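PDB 4B9W: tudor domain-containing protein 1 from Mus musculus, which helps silence transposable elements during spermatogenesis through the piRNA pathway, its third extended Tudor domain seen here binding a dimethylarginine-containing peptide of the Piwi protein MILI. Local coordinates for residues 27-32 with 141-146; 74-79 with 105-110. All coordinates share one frame; numbering follows the deposited sequence.

Interaction 1: 27-32 with 141-146; sequences YSPGEF and KHWTKE
Ser28 OG takes the backbone N-H of Gly30 in a 2.9 Å hydrogen bond, an ST turn, and the same oxygen lies over the indole of Trp143, 3.3 Å from CD1. The bond is bent, 142° at the hydrogen. OG gets there by sitting between the backbone N and the carbonyl carbon (chi1 72°), which puts it close to Gly30 N and beside CD1 and NE1 of the indole. Residues 28-31 form a type I turn, and its first three residues, Ser28 to Gly30, lie over one face of Trp143. Pro29 covers the benzene part: its CB stands 3.9 Å from the centroid of the six-membered ring, only 16° off the normal, a clear CH-pi contact. Between them the Gly30 N sits 3.5 Å above the indole plane. At the base of the turn Glu31 O accepts from both Tyr27 N and Ser28 N, a classic beta bulge. Ile136, Pro138 and Val197 also pack on Trp143, while Glu31 OE2 salt-bridges a basic side chain of the bound peptide. No hydrogen bond joins the two segments, so between them the peptide-binding turn meets the indole by its face, mainly through van der Waals and CH-pi contact.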
# COMPACT_ATOMS: atom_id res chain seq x y z
N TYR A 27 6.90 9.99 -2.24
CA TYR A 27 5.85 9.43 -3.07
C TYR A 27 4.89 10.50 -3.51
O TYR A 27 4.42 10.46 -4.65
CB TYR A 27 5.09 8.34 -2.32
CG TYR A 27 5.90 7.15 -1.96
CD1 TYR A 27 6.08 6.10 -2.85
CD2 TYR A 27 6.50 7.05 -0.70
CE1 TYR A 27 6.81 4.99 -2.51
CE2 TYR A 27 7.24 5.94 -0.36
CZ TYR A 27 7.39 4.91 -1.26
OH TYR A 27 8.13 3.82 -0.90
N SER A 28 4.57 11.45 -2.61
CA SER A 28 3.65 12.58 -2.87
C SER A 28 3.75 13.63 -1.78
O SER A 28 4.46 13.44 -0.81
CB SER A 28 2.18 12.11 -2.98
OG SER A 28 1.62 11.74 -1.73
N PRO A 29 2.99 14.73 -1.91
CA PRO A 29 2.83 15.64 -0.77
C PRO A 29 2.08 15.05 0.40
O PRO A 29 2.14 15.62 1.49
CB PRO A 29 2.03 16.81 -1.37
CG PRO A 29 2.41 16.81 -2.80
CD PRO A 29 2.49 15.35 -3.15
N GLY A 30 1.38 13.93 0.20
CA GLY A 30 0.64 13.26 1.26
C GLY A 30 1.37 12.07 1.86
O GLY A 30 0.88 11.41 2.79
N GLU A 31 2.56 11.81 1.32
CA GLU A 31 3.31 10.63 1.67
C GLU A 31 4.79 10.78 1.32
O GLU A 31 5.23 10.45 0.21
CB GLU A 31 2.71 9.45 0.94
CG GLU A 31 3.34 8.12 1.27
CD GLU A 31 2.76 7.00 0.41
OE1 GLU A 31 2.19 7.26 -0.69
OE2 GLU A 31 2.90 5.84 0.82
N PHE A 32 5.57 11.22 2.29
CA PHE A 32 6.99 11.27 2.12
C PHE A 32 7.65 10.96 3.43
O PHE A 32 7.02 11.03 4.48
CB PHE A 32 7.45 12.63 1.57
CG PHE A 32 7.14 13.80 2.47
CD1 PHE A 32 5.87 14.34 2.51
CD2 PHE A 32 8.14 14.37 3.28
CE1 PHE A 32 5.58 15.42 3.34
CE2 PHE A 32 7.85 15.44 4.11
CZ PHE A 32 6.58 15.97 4.12
N LYS A 141 -8.78 13.80 -6.94
CA LYS A 141 -8.67 12.85 -5.81
C LYS A 141 -7.28 12.23 -5.68
O LYS A 141 -7.07 11.37 -4.83
CB LYS A 141 -9.75 11.77 -5.92
CG LYS A 141 -10.27 11.54 -7.33
CD LYS A 141 -11.28 10.40 -7.40
CE LYS A 141 -11.56 10.04 -8.85
NZ LYS A 141 -10.30 9.65 -9.55
N HIS A 142 -6.34 12.66 -6.50
CA HIS A 142 -5.06 11.99 -6.58
C HIS A 142 -4.02 13.03 -6.76
O HIS A 142 -4.23 13.99 -7.48
CB HIS A 142 -5.02 11.03 -7.78
CG HIS A 142 -6.00 9.88 -7.69
ND1 HIS A 142 -5.83 8.85 -6.84
CD2 HIS A 142 -7.19 9.63 -8.38
CE1 HIS A 142 -6.85 7.97 -6.97
NE2 HIS A 142 -7.68 8.45 -7.92
N TRP A 143 -2.89 12.84 -6.08
CA TRP A 143 -1.72 13.69 -6.28
C TRP A 143 -1.18 13.53 -7.68
O TRP A 143 -0.84 12.41 -8.09
CB TRP A 143 -0.64 13.32 -5.27
CG TRP A 143 -1.07 13.48 -3.85
CD1 TRP A 143 -1.32 12.47 -2.92
CD2 TRP A 143 -1.32 14.74 -3.13
NE1 TRP A 143 -1.69 13.01 -1.71
CE2 TRP A 143 -1.70 14.36 -1.76
CE3 TRP A 143 -1.27 16.08 -3.45
CZ2 TRP A 143 -2.01 15.30 -0.80
CZ3 TRP A 143 -1.57 17.02 -2.47
CH2 TRP A 143 -1.94 16.64 -1.18
N THR A 144 -1.10 14.62 -8.44
CA THR A 144 -0.54 14.57 -9.79
C THR A 144 0.99 14.40 -9.75
O THR A 144 1.61 14.77 -8.75
CB THR A 144 -0.87 15.85 -10.58
OG1 THR A 144 -0.36 16.99 -9.88
CG2 THR A 144 -2.39 15.98 -10.77
N LYS A 145 1.57 13.82 -10.81
CA LYS A 145 3.03 13.79 -11.02
C LYS A 145 3.63 15.19 -10.94
O LYS A 145 4.69 15.39 -10.34
CB LYS A 145 3.37 13.25 -12.41
CG LYS A 145 3.22 11.77 -12.62
CD LYS A 145 3.74 11.35 -13.99
CE LYS A 145 2.80 11.75 -15.13
NZ LYS A 145 3.22 11.13 -16.42
N GLU A 146 2.96 16.15 -11.56
CA GLU A 146 3.37 17.57 -11.54
C GLU A 146 3.44 18.13 -10.13
O GLU A 146 4.43 18.76 -9.77
CB GLU A 146 2.41 18.45 -12.40
CG GLU A 146 3.03 19.73 -12.97
CD GLU A 146 2.00 20.70 -13.59
OE1 GLU A 146 0.82 20.33 -13.75
OE2 GLU A 146 2.38 21.85 -13.93

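Interaction 2: 74-79 with 105-110; sequences AFFSGD and NVEEVT
With CG of Phe76 anti to the backbone N (chi1 176°) and the Glu107 chain bent at chi2, the phenyl ring and the carboxylate are brought together beside the Asn105 amide. Phe76 CE1 does most of the touching, lying 3.5 Å from Asn105 ND2 and 3.7 Å from Glu107 OE2. Both polar groups meet the ring obliquely, the amide plane turned 70° from it. They are also bonded to each other: Asn105 ND2 donates to Glu107 OE2 over 3.1 Å, almost perfectly straight at 178°, within the amide plane and onto the anti lone pair. This bond helps fix the amide's rotation, consistent with Asn105 OD1 being turned to the modified side chain of the bound peptide, to which it is hydrogen-bonded. Further along, Val109 CG1 packs 3.7 Å from Phe75 O, and Phe100 meets the Phe76 ring edge-to-face. An alanine in place of Glu107 would probably leave the Asn105 amide without its acceptor and freer to turn, and strip the packing from one part of Phe76. Such a contact fits the aromatic cage by which Tudor domains read methylated arginine: Glu107 probably acts from the second shell, steadying the asparagine that meets the peptide's modified side chain.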
# COMPACT_ATOMS: atom_id res chain seq x y z
N ALA A 74 17.40 -6.79 5.58
CA ALA A 74 17.11 -7.06 4.17
C ALA A 74 18.17 -6.39 3.31
O ALA A 74 18.57 -5.27 3.58
CB ALA A 74 15.72 -6.55 3.81
N PHE A 75 18.61 -7.08 2.27
CA PHE A 75 19.60 -6.55 1.33
C PHE A 75 18.90 -5.59 0.37
O PHE A 75 17.88 -5.93 -0.19
CB PHE A 75 20.22 -7.74 0.57
CG PHE A 75 21.24 -7.36 -0.45
CD1 PHE A 75 22.52 -7.04 -0.08
CD2 PHE A 75 20.92 -7.35 -1.80
CE1 PHE A 75 23.47 -6.68 -1.03
CE2 PHE A 75 21.86 -7.01 -2.76
CZ PHE A 75 23.14 -6.68 -2.37
N PHE A 76 19.43 -4.38 0.21
CA PHE A 76 18.87 -3.38 -0.72
C PHE A 76 19.76 -3.28 -1.97
O PHE A 76 20.90 -2.78 -1.91
CB PHE A 76 18.72 -2.01 -0.02
CG PHE A 76 18.24 -0.91 -0.93
CD1 PHE A 76 17.08 -1.07 -1.69
CD2 PHE A 76 18.95 0.28 -1.05
CE1 PHE A 76 16.64 -0.08 -2.54
CE2 PHE A 76 18.51 1.27 -1.91
CZ PHE A 76 17.36 1.10 -2.65
N SER A 77 19.24 -3.77 -3.09
CA SER A 77 20.02 -3.88 -4.33
C SER A 77 20.37 -2.50 -4.92
O SER A 77 21.35 -2.39 -5.64
CB SER A 77 19.23 -4.68 -5.36
OG SER A 77 17.97 -4.07 -5.50
N GLY A 78 19.57 -1.49 -4.60
CA GLY A 78 19.90 -0.10 -4.93
C GLY A 78 21.33 0.34 -4.58
O GLY A 78 21.97 1.01 -5.39
N ASP A 79 21.84 -0.02 -3.40
CA ASP A 79 23.25 0.27 -3.07
C ASP A 79 24.07 -0.94 -2.60
O ASP A 79 25.24 -0.78 -2.29
CB ASP A 79 23.32 1.38 -2.02
CG ASP A 79 22.81 0.93 -0.65
OD1 ASP A 79 22.28 -0.20 -0.54
OD2 ASP A 79 22.93 1.71 0.32
N ASN A 105 11.22 3.20 1.84
CA ASN A 105 10.99 2.44 0.60
C ASN A 105 10.65 0.98 0.87
O ASN A 105 11.01 0.40 1.92
CB ASN A 105 12.18 2.52 -0.37
CG ASN A 105 13.47 2.03 0.24
OD1 ASN A 105 13.85 2.48 1.30
ND2 ASN A 105 14.15 1.11 -0.43
N VAL A 106 9.92 0.42 -0.08
CA VAL A 106 9.52 -0.98 -0.05
C VAL A 106 10.13 -1.66 -1.26
O VAL A 106 9.99 -1.16 -2.36
CB VAL A 106 7.97 -1.12 -0.11
CG1 VAL A 106 7.55 -2.58 -0.38
CG2 VAL A 106 7.34 -0.60 1.18
N GLU A 107 10.81 -2.79 -1.07
CA GLU A 107 11.38 -3.57 -2.18
C GLU A 107 10.98 -5.07 -2.12
O GLU A 107 10.83 -5.64 -1.04
CB GLU A 107 12.92 -3.47 -2.19
CG GLU A 107 13.52 -2.06 -2.14
CD GLU A 107 13.12 -1.18 -3.31
OE1 GLU A 107 12.97 -1.73 -4.43
OE2 GLU A 107 12.98 0.07 -3.12
N GLU A 108 10.86 -5.70 -3.27
CA GLU A 108 10.70 -7.15 -3.36
C GLU A 108 12.06 -7.85 -3.34
O GLU A 108 12.91 -7.57 -4.19
CB GLU A 108 9.98 -7.52 -4.64
CG GLU A 108 9.77 -9.03 -4.78
CD GLU A 108 8.91 -9.39 -5.96
OE1 GLU A 108 8.15 -8.52 -6.41
OE2 GLU A 108 8.99 -10.54 -6.44
N VAL A 109 12.26 -8.74 -2.36
CA VAL A 109 13.49 -9.50 -2.23
C VAL A 109 13.23 -11.02 -2.22
O VAL A 109 12.08 -11.48 -2.11
CB VAL A 109 14.31 -9.07 -1.00
CG1 VAL A 109 14.66 -7.58 -1.08
CG2 VAL A 109 13.58 -9.36 0.31
N THR A 110 14.31 -11.77 -2.43
CA THR A 110 14.29 -13.21 -2.31
C THR A 110 14.71 -13.61 -0.89
O THR A 110 15.18 -12.76 -0.09
CB THR A 110 15.31 -13.86 -3.29
OG1 THR A 110 16.63 -13.43 -2.94
CG2 THR A 110 15.00 -13.49 -4.74

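Overall arrangement
From the N terminus, the chain leaves strand 18-26, makes the turn at 27-32 and enters strand 31-36, then runs through helix 41-57 into the five-stranded antiparallel sheet of the Tudor core. There interaction 2 closes a short loop, bringing side chains of strand 71-76 to those of strand 106-109 and Asn105, though strands 81-90 and 96-100 separate them in the sheet. The chain then returns through strand 129-133 to the other half, and interaction 1 closes the long loop just ahead of helix 145-155; interaction 2 falls wholly within it. Their centres are about 23 Å apart, yet the two meet where Tyr27 OH packs on Asn105 CA, 3.5 Å away. Both border the bound peptide, one from each half of the extended Tudor domain.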